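Local coordinates for protein 1-pyrroline-5-carboxylate dehydrogenase (Thermus thermophilus, PDB 1UZB) that probably oxidises glutamate semialdehyde, the open form of 1-pyrroline-5-carboxylate, to glutamate with NAD+ as a member of the aldehyde dehydrogenase family, at residues Arg112-Glu117 against Glu130-Val135; Ala118-Glu123 against Val213-Lys218. All coordinates share one frame; numbering follows the deposited sequence.

Interaction 1 of 2, residues Arg112-Glu117 against Glu130-Val135; sequences RKRELE and EASADV
The aliphatic part of Glu117 lies against Val135, with CG 3.7 Å from CG2 of Val135. The two side chains cross at about a right angle. This contact joins two consecutive helices of the aldehyde dehydrogenase fold, 113-124 and 128-149, whose short segments are inclined at 121°. Leu116 CB packs on the same methyl of Val135, also at 3.7 Å. The other methyl, Val135 CG1, meets Lys113 CG at 4.0 Å; the Lys113 ammonium goes on to a salt bridge with Glu9. Ala131 CB fits against the backbone of Glu117, 3.4 Å from its O.

The Glu117 chain, with CG beside the backbone N (chi1 -63°) and extended beyond it, passes over Ser132. Ser132 is modelled in two conformers. In the one described, OG donates to Glu117 OE2 at 3.0 Å and also bonds to Glu12 N; these bonds may not hold in the other. Arg114 positions the carboxylate from within its own helix, gripping it side-on through NE and NH2. With an alanine at Glu117, the Arg114 guanidinium would probably lose its buried counter-charge and a gap would open beside Val135. The bond from Arg114 NE to Glu117 OE1, 2.7 Å long, is nearly straight at 174°. In this conformer of Ser132, its OG and Arg114 NH2 reach Glu117 OE2 from opposite faces of the carboxylate plane.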
ATOM      1  N   ARG A 112      17.288 -26.208 -22.464  1.00  8.29           N
ATOM      2  CA  ARG A 112      18.290 -26.334 -23.526  1.00  9.05           C
ATOM      3  C   ARG A 112      19.546 -25.532 -23.188  1.00  8.78           C
ATOM      4  O   ARG A 112      20.356 -25.221 -24.064  1.00  8.00           O
ATOM      5  CB  ARG A 112      17.721 -25.846 -24.864  1.00 11.18           C
ATOM      6  CG  ARG A 112      16.618 -26.728 -25.427  1.00 14.63           C
ATOM      7  CD  ARG A 112      16.148 -26.243 -26.792  1.00 16.30           C
ATOM      8  NE  ARG A 112      17.210 -26.280 -27.795  1.00 18.74           N
ATOM      9  CZ  ARG A 112      17.031 -26.005 -29.084  1.00 20.65           C
ATOM     10  NH1 ARG A 112      18.052 -26.061 -29.929  1.00 20.87           N
ATOM     11  NH2 ARG A 112      15.827 -25.674 -29.530  1.00 23.42           N
ATOM     12  N   LYS A 113      19.706 -25.221 -21.907  1.00  8.52           N
ATOM     13  CA  LYS A 113      20.830 -24.425 -21.429  1.00  9.15           C
ATOM     14  C   LYS A 113      22.217 -24.907 -21.853  1.00  7.37           C
ATOM     15  O   LYS A 113      22.992 -24.135 -22.426  1.00  7.71           O
ATOM     16  CB  LYS A 113      20.757 -24.314 -19.902  1.00 13.33           C
ATOM     17  CG  LYS A 113      21.794 -23.398 -19.274  1.00 17.79           C
ATOM     18  CD  LYS A 113      21.302 -22.833 -17.944  1.00 19.55           C
ATOM     19  CE  LYS A 113      20.871 -23.919 -16.973  1.00 21.54           C
ATOM     20  NZ  LYS A 113      20.522 -23.339 -15.649  1.00 18.28           N
ATOM     21  N   ARG A 114      22.539 -26.170 -21.585  1.00  7.92           N
ATOM     22  CA  ARG A 114      23.855 -26.693 -21.939  1.00  8.79           C
ATOM     23  C   ARG A 114      24.129 -26.623 -23.443  1.00  6.73           C
ATOM     24  O   ARG A 114      25.243 -26.299 -23.868  1.00  7.61           O
ATOM     25  CB  ARG A 114      24.002 -28.133 -21.439  1.00  9.45           C
ATOM     26  CG  ARG A 114      24.008 -28.285 -19.914  1.00 12.15           C
ATOM     27  CD  ARG A 114      25.290 -27.739 -19.277  1.00 11.92           C
ATOM     28  NE  ARG A 114      25.141 -26.385 -18.740  1.00 13.87           N
ATOM     29  CZ  ARG A 114      24.507 -26.090 -17.609  1.00 12.78           C
ATOM     30  NH1 ARG A 114      23.953 -27.051 -16.881  1.00 13.95           N
ATOM     31  NH2 ARG A 114      24.434 -24.830 -17.197  1.00 14.03           N
ATOM     32  N   GLU A 115      23.114 -26.924 -24.245  1.00  7.74           N
ATOM     33  CA  GLU A 115      23.248 -26.875 -25.698  1.00  8.01           C
ATOM     34  C   GLU A 115      23.566 -25.452 -26.160  1.00  7.01           C
ATOM     35  O   GLU A 115      24.448 -25.241 -26.993  1.00  7.22           O
ATOM     36  CB  GLU A 115      21.952 -27.338 -26.363  1.00  8.50           C
ATOM     37  CG  GLU A 115      22.041 -27.451 -27.875  1.00 11.19           C
ATOM     38  CD  GLU A 115      20.678 -27.495 -28.539  1.00 13.61           C
ATOM     39  OE1 GLU A 115      19.708 -27.940 -27.889  1.00 16.71           O
ATOM     40  OE2 GLU A 115      20.579 -27.091 -29.716  1.00 15.89           O
ATOM     41  N   LEU A 116      22.833 -24.478 -25.628  1.00  7.25           N
ATOM     42  CA  LEU A 116      23.054 -23.085 -26.003  1.00  6.57           C
ATOM     43  C   LEU A 116      24.439 -22.608 -25.563  1.00  6.09           C
ATOM     44  O   LEU A 116      25.120 -21.904 -26.305  1.00  5.94           O
ATOM     45  CB  LEU A 116      21.958 -22.197 -25.405  1.00  7.44           C
ATOM     46  CG  LEU A 116      20.571 -22.402 -26.027  1.00  7.15           C
ATOM     47  CD1 LEU A 116      19.534 -21.625 -25.236  1.00  8.01           C
ATOM     48  CD2 LEU A 116      20.583 -21.959 -27.485  1.00  9.67           C
ATOM     49  N   GLU A 117      24.857 -23.004 -24.364  1.00  5.83           N
ATOM     50  CA  GLU A 117      26.173 -22.624 -23.862  1.00  6.52           C
ATOM     51  C   GLU A 117      27.261 -23.202 -24.766  1.00  5.85           C
ATOM     52  O   GLU A 117      28.197 -22.501 -25.148  1.00  6.22           O
ATOM     53  CB  GLU A 117      26.371 -23.136 -22.432  1.00  7.29           C
ATOM     54  CG  GLU A 117      25.402 -22.552 -21.410  1.00  8.12           C
ATOM     55  CD  GLU A 117      25.508 -23.228 -20.059  1.00  8.69           C
ATOM     56  OE1 GLU A 117      26.187 -24.272 -19.971  1.00  9.69           O
ATOM     57  OE2 GLU A 117      24.906 -22.722 -19.086  1.00  9.23           O
ATOM     58  N   GLU A 130      31.655 -18.023 -19.175  1.00  5.95           N
ATOM     59  CA  GLU A 130      31.172 -16.861 -19.913  1.00  5.31           C
ATOM     60  C   GLU A 130      29.929 -17.294 -20.697  1.00  5.15           C
ATOM     61  O   GLU A 130      28.952 -16.548 -20.796  1.00  6.03           O
ATOM     62  CB  GLU A 130      32.247 -16.344 -20.875  1.00  5.64           C
ATOM     63  CG  GLU A 130      33.417 -15.611 -20.211  1.00  8.76           C
ATOM     64  CD  GLU A 130      33.010 -14.316 -19.515  1.00  8.69           C
ATOM     65  OE1 GLU A 130      32.040 -13.664 -19.962  1.00  9.94           O
ATOM     66  OE2 GLU A 130      33.679 -13.934 -18.530  1.00 12.59           O
ATOM     67  N   ALA A 131      29.963 -18.506 -21.245  1.00  5.38           N
ATOM     68  CA  ALA A 131      28.826 -19.023 -21.997  1.00  5.28           C
ATOM     69  C   ALA A 131      27.617 -19.216 -21.076  1.00  5.52           C
ATOM     70  O   ALA A 131      26.498 -18.849 -21.428  1.00  6.24           O
ATOM     71  CB  ALA A 131      29.195 -20.345 -22.669  1.00  6.55           C
ATOM     72  N   SER A 132      27.844 -19.783 -19.895  1.00  5.05           N
ATOM     73  CA  SER A 132      26.745 -20.009 -18.961  1.00  5.87           C
ATOM     74  C   SER A 132      26.121 -18.689 -18.508  1.00  5.39           C
ATOM     75  O   SER A 132      24.899 -18.583 -18.387  1.00  6.03           O
ATOM     76  CB  SER A 132      27.232 -20.803 -17.748  1.00  7.85           C
ATOM     77  OG  SER A 132      26.164 -21.092 -16.868  0.50  3.50           O
ATOM     78  N   ALA A 133      26.950 -17.680 -18.263  1.00  5.81           N
ATOM     79  CA  ALA A 133      26.435 -16.383 -17.833  1.00  5.54           C
ATOM     80  C   ALA A 133      25.556 -15.758 -18.914  1.00  6.50           C
ATOM     81  O   ALA A 133      24.544 -15.129 -18.614  1.00  5.88           O
ATOM     82  CB  ALA A 133      27.593 -15.445 -17.493  1.00  7.71           C
ATOM     83  N   ASP A 134      25.953 -15.944 -20.169  1.00  5.08           N
ATOM     84  CA  ASP A 134      25.236 -15.405 -21.322  1.00  4.92           C
ATOM     85  C   ASP A 134      23.827 -16.007 -21.382  1.00  5.31           C
ATOM     86  O   ASP A 134      22.830 -15.284 -21.407  1.00  5.71           O
ATOM     87  CB  ASP A 134      26.030 -15.739 -22.598  1.00  6.41           C
ATOM     88  CG  ASP A 134      25.527 -15.009 -23.835  1.00  8.58           C
ATOM     89  OD1 ASP A 134      24.300 -14.935 -24.042  1.00  8.71           O
ATOM     90  OD2 ASP A 134      26.377 -14.534 -24.621  1.00  8.53           O
ATOM     91  N   VAL A 135      23.742 -17.333 -21.389  1.00  5.08           N
ATOM     92  CA  VAL A 135      22.442 -17.993 -21.452  1.00  6.15           C
ATOM     93  C   VAL A 135      21.588 -17.682 -20.221  1.00  4.82           C
ATOM     94  O   VAL A 135      20.369 -17.496 -20.333  1.00  5.97           O
ATOM     95  CB  VAL A 135      22.611 -19.518 -21.608  1.00  5.03           C
ATOM     96  CG1 VAL A 135      21.248 -20.193 -21.634  1.00  8.70           C
ATOM     97  CG2 VAL A 135      23.368 -19.821 -22.902  1.00  7.79           C
TER

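Interaction 2 of 2, residues Ala118-Glu123 against Val213-Lys218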
ATOM      1  N   ALA A 118      27.124 -24.480 -25.115  1.00  5.57           N
ATOM      2  CA  ALA A 118      28.093 -25.149 -25.975  1.00  5.95           C
ATOM      3  C   ALA A 118      28.161 -24.487 -27.346  1.00  5.76           C
ATOM      4  O   ALA A 118      29.230 -24.407 -27.955  1.00  6.91           O
ATOM      5  CB  ALA A 118      27.729 -26.620 -26.123  1.00  6.93           C
ATOM      6  N   THR A 119      27.021 -24.009 -27.831  1.00  5.56           N
ATOM      7  CA  THR A 119      26.984 -23.358 -29.132  1.00  5.89           C
ATOM      8  C   THR A 119      27.751 -22.038 -29.056  1.00  6.46           C
ATOM      9  O   THR A 119      28.433 -21.656 -30.004  1.00  7.27           O
ATOM     10  CB  THR A 119      25.534 -23.118 -29.603  1.00  6.09           C
ATOM     11  OG1 THR A 119      24.829 -24.365 -29.613  1.00  8.19           O
ATOM     12  CG2 THR A 119      25.520 -22.541 -31.012  1.00  9.01           C
ATOM     13  N   LEU A 120      27.654 -21.349 -27.922  1.00  6.32           N
ATOM     14  CA  LEU A 120      28.380 -20.093 -27.731  1.00  6.26           C
ATOM     15  C   LEU A 120      29.884 -20.354 -27.681  1.00  5.86           C
ATOM     16  O   LEU A 120      30.680 -19.581 -28.215  1.00  6.37           O
ATOM     17  CB  LEU A 120      27.949 -19.415 -26.428  1.00  6.62           C
ATOM     18  CG  LEU A 120      26.579 -18.738 -26.430  1.00  5.59           C
ATOM     19  CD1 LEU A 120      26.248 -18.282 -25.019  1.00  6.36           C
ATOM     20  CD2 LEU A 120      26.582 -17.554 -27.388  1.00  7.27           C
ATOM     21  N   VAL A 121      30.267 -21.437 -27.014  1.00  5.51           N
ATOM     22  CA  VAL A 121      31.671 -21.805 -26.907  1.00  5.86           C
ATOM     23  C   VAL A 121      32.277 -21.946 -28.302  1.00  6.68           C
ATOM     24  O   VAL A 121      33.315 -21.356 -28.604  1.00  7.20           O
ATOM     25  CB  VAL A 121      31.831 -23.145 -26.143  1.00  5.72           C
ATOM     26  CG1 VAL A 121      33.265 -23.644 -26.249  1.00  6.25           C
ATOM     27  CG2 VAL A 121      31.443 -22.959 -24.679  1.00  5.68           C
ATOM     28  N   TYR A 122      31.612 -22.719 -29.155  1.00  6.62           N
ATOM     29  CA  TYR A 122      32.100 -22.952 -30.508  1.00  6.33           C
ATOM     30  C   TYR A 122      31.905 -21.825 -31.512  1.00  6.59           C
ATOM     31  O   TYR A 122      32.791 -21.585 -32.333  1.00  7.27           O
ATOM     32  CB  TYR A 122      31.485 -24.237 -31.077  1.00  6.96           C
ATOM     33  CG  TYR A 122      32.032 -25.495 -30.446  1.00  6.92           C
ATOM     34  CD1 TYR A 122      31.201 -26.371 -29.749  1.00  7.81           C
ATOM     35  CD2 TYR A 122      33.392 -25.800 -30.529  1.00  7.73           C
ATOM     36  CE1 TYR A 122      31.711 -27.520 -29.150  1.00  9.38           C
ATOM     37  CE2 TYR A 122      33.911 -26.943 -29.934  1.00  8.77           C
ATOM     38  CZ  TYR A 122      33.064 -27.796 -29.247  1.00  9.92           C
ATOM     39  OH  TYR A 122      33.578 -28.926 -28.654  1.00 13.43           O
ATOM     40  N   GLU A 123      30.772 -21.125 -31.456  1.00  5.79           N
ATOM     41  CA  GLU A 123      30.528 -20.067 -32.433  1.00  6.09           C
ATOM     42  C   GLU A 123      31.184 -18.715 -32.164  1.00  5.99           C
ATOM     43  O   GLU A 123      31.610 -18.041 -33.108  1.00  6.00           O
ATOM     44  CB  GLU A 123      29.027 -19.849 -32.657  1.00  6.94           C
ATOM     45  CG  GLU A 123      28.764 -19.024 -33.917  1.00  8.01           C
ATOM     46  CD  GLU A 123      27.293 -18.854 -34.257  1.00  8.79           C
ATOM     47  OE1 GLU A 123      26.998 -18.597 -35.447  1.00  8.91           O
ATOM     48  OE2 GLU A 123      26.439 -18.961 -33.348  1.00 10.07           O
ATOM     49  N   VAL A 213      25.120 -16.084 -36.100  1.00  8.12           N
ATOM     50  CA  VAL A 213      23.850 -16.459 -36.717  1.00  7.12           C
ATOM     51  C   VAL A 213      23.320 -17.836 -36.297  1.00  7.86           C
ATOM     52  O   VAL A 213      22.108 -18.048 -36.251  1.00  8.31           O
ATOM     53  CB  VAL A 213      23.947 -16.425 -38.262  1.00  8.50           C
ATOM     54  CG1 VAL A 213      24.199 -15.004 -38.730  1.00  8.52           C
ATOM     55  CG2 VAL A 213      25.057 -17.352 -38.741  1.00  8.37           C
ATOM     56  N   VAL A 214      24.210 -18.773 -35.983  1.00  7.35           N
ATOM     57  CA  VAL A 214      23.751 -20.102 -35.595  1.00  7.94           C
ATOM     58  C   VAL A 214      23.033 -20.113 -34.254  1.00  7.53           C
ATOM     59  O   VAL A 214      21.953 -20.689 -34.128  1.00  7.48           O
ATOM     60  CB  VAL A 214      24.913 -21.121 -35.546  1.00  6.98           C
ATOM     61  CG1 VAL A 214      24.416 -22.456 -35.002  1.00  9.19           C
ATOM     62  CG2 VAL A 214      25.486 -21.315 -36.942  1.00  9.59           C
ATOM     63  N   VAL A 215      23.621 -19.483 -33.245  1.00  8.27           N
ATOM     64  CA  VAL A 215      22.967 -19.472 -31.946  1.00  8.24           C
ATOM     65  C   VAL A 215      21.669 -18.659 -32.000  1.00  7.20           C
ATOM     66  O   VAL A 215      20.726 -18.934 -31.255  1.00  7.45           O
ATOM     67  CB  VAL A 215      23.902 -18.940 -30.837  1.00 10.48           C
ATOM     68  CG1 VAL A 215      24.049 -17.432 -30.936  1.00  9.78           C
ATOM     69  CG2 VAL A 215      23.366 -19.364 -29.480  1.00 12.69           C
ATOM     70  N   GLY A 216      21.617 -17.668 -32.887  1.00  7.26           N
ATOM     71  CA  GLY A 216      20.407 -16.881 -33.033  1.00  6.70           C
ATOM     72  C   GLY A 216      19.299 -17.766 -33.585  1.00  5.45           C
ATOM     73  O   GLY A 216      18.134 -17.656 -33.192  1.00  6.39           O
ATOM     74  N   ALA A 217      19.665 -18.653 -34.505  1.00  6.27           N
ATOM     75  CA  ALA A 217      18.697 -19.571 -35.086  1.00  6.27           C
ATOM     76  C   ALA A 217      18.164 -20.510 -34.005  1.00  6.42           C
ATOM     77  O   ALA A 217      16.975 -20.812 -33.973  1.00  5.78           O
ATOM     78  CB  ALA A 217      19.339 -20.373 -36.211  1.00  7.36           C
ATOM     79  N   LYS A 218      19.044 -20.966 -33.115  1.00  6.14           N
ATOM     80  CA  LYS A 218      18.619 -21.861 -32.045  1.00  7.15           C
ATOM     81  C   LYS A 218      17.663 -21.156 -31.091  1.00  6.90           C
ATOM     82  O   LYS A 218      16.757 -21.783 -30.541  1.00  8.37           O
ATOM     83  CB  LYS A 218      19.830 -22.421 -31.291  1.00  7.42           C
ATOM     84  CG  LYS A 218      20.664 -23.371 -32.133  1.00  8.32           C
ATOM     85  CD  LYS A 218      21.724 -24.080 -31.306  1.00  9.69           C
ATOM     86  CE  LYS A 218      22.485 -25.092 -32.146  1.00 11.73           C
ATOM     87  NZ  LYS A 218      23.384 -25.929 -31.309  1.00 15.72           N
TER
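Glu123 OE1 accepts a hydrogen bond from the backbone N of Val214, 2.8 Å away, and is also bonded to Ser55 OG. The other oxygen, Glu123 OE2, accepts from Val215 N at 2.9 Å. Both oxygens use their syn lone pairs, so the carboxylate meets two successive amides side by side. These amides lie in the first turn of helix 213-226, where no preceding helical turn supplies carbonyl acceptors. The helix dipole would probably also favour a negative group here. Glu123 gets there with CG opposite the backbone N (chi1 -165°) and the rest of its chain extended. Its carboxylate rests on Val214, whose CB is 3.3 Å from OE1.

Helix 213-226 belongs to the beta-alpha-beta crossover that links the parallel strands 203-207 and 233-235, in what is probably the cofactor-binding domain of this family. Helix 113-124 lies nearly antiparallel to it, with 163° between the short segments.

One turn back from Glu123, Thr119 turns its two branches to different partners. CG2 packs on Val215 CB at 4.0 Å and also lies near CG1 of Val214. OG1 receives the ammonium of Lys218, 2.7 Å from NZ, and the two side chains meet tip to tip. Lys218 is stretched out fully to do this, and its charge is met by Glu33 in a salt bridge. Farther round the helix, Leu120 CD2 touches Val215 CG2 at 4.2 Å. Pro186 and Val187 pack against both of these side chains.

Interactions 1 and 2 use successive turns of the same helix, 113-124, and their centres are about 9 Å apart. One helix thus bridges 128-149 and 213-226. Leu120 of interaction 2 reaches into interaction 1: its CD1 lies 3.5 Å from Asp134 CB and 3.6 Å from Ala131 O. Glu115 OE2 makes a long, weak ion pair with Lys218 NZ at 3.4 Å, while Glu115 O bonds to Thr119 OG1. Asp134, Leu120 and Val215 all touch the loop at Pro186 and Val187. Asp134 OD1 accepts from Ala188 N there. In aldehyde dehydrogenases this loop, following strand 165-180, probably lies near the cofactor and substrate cleft.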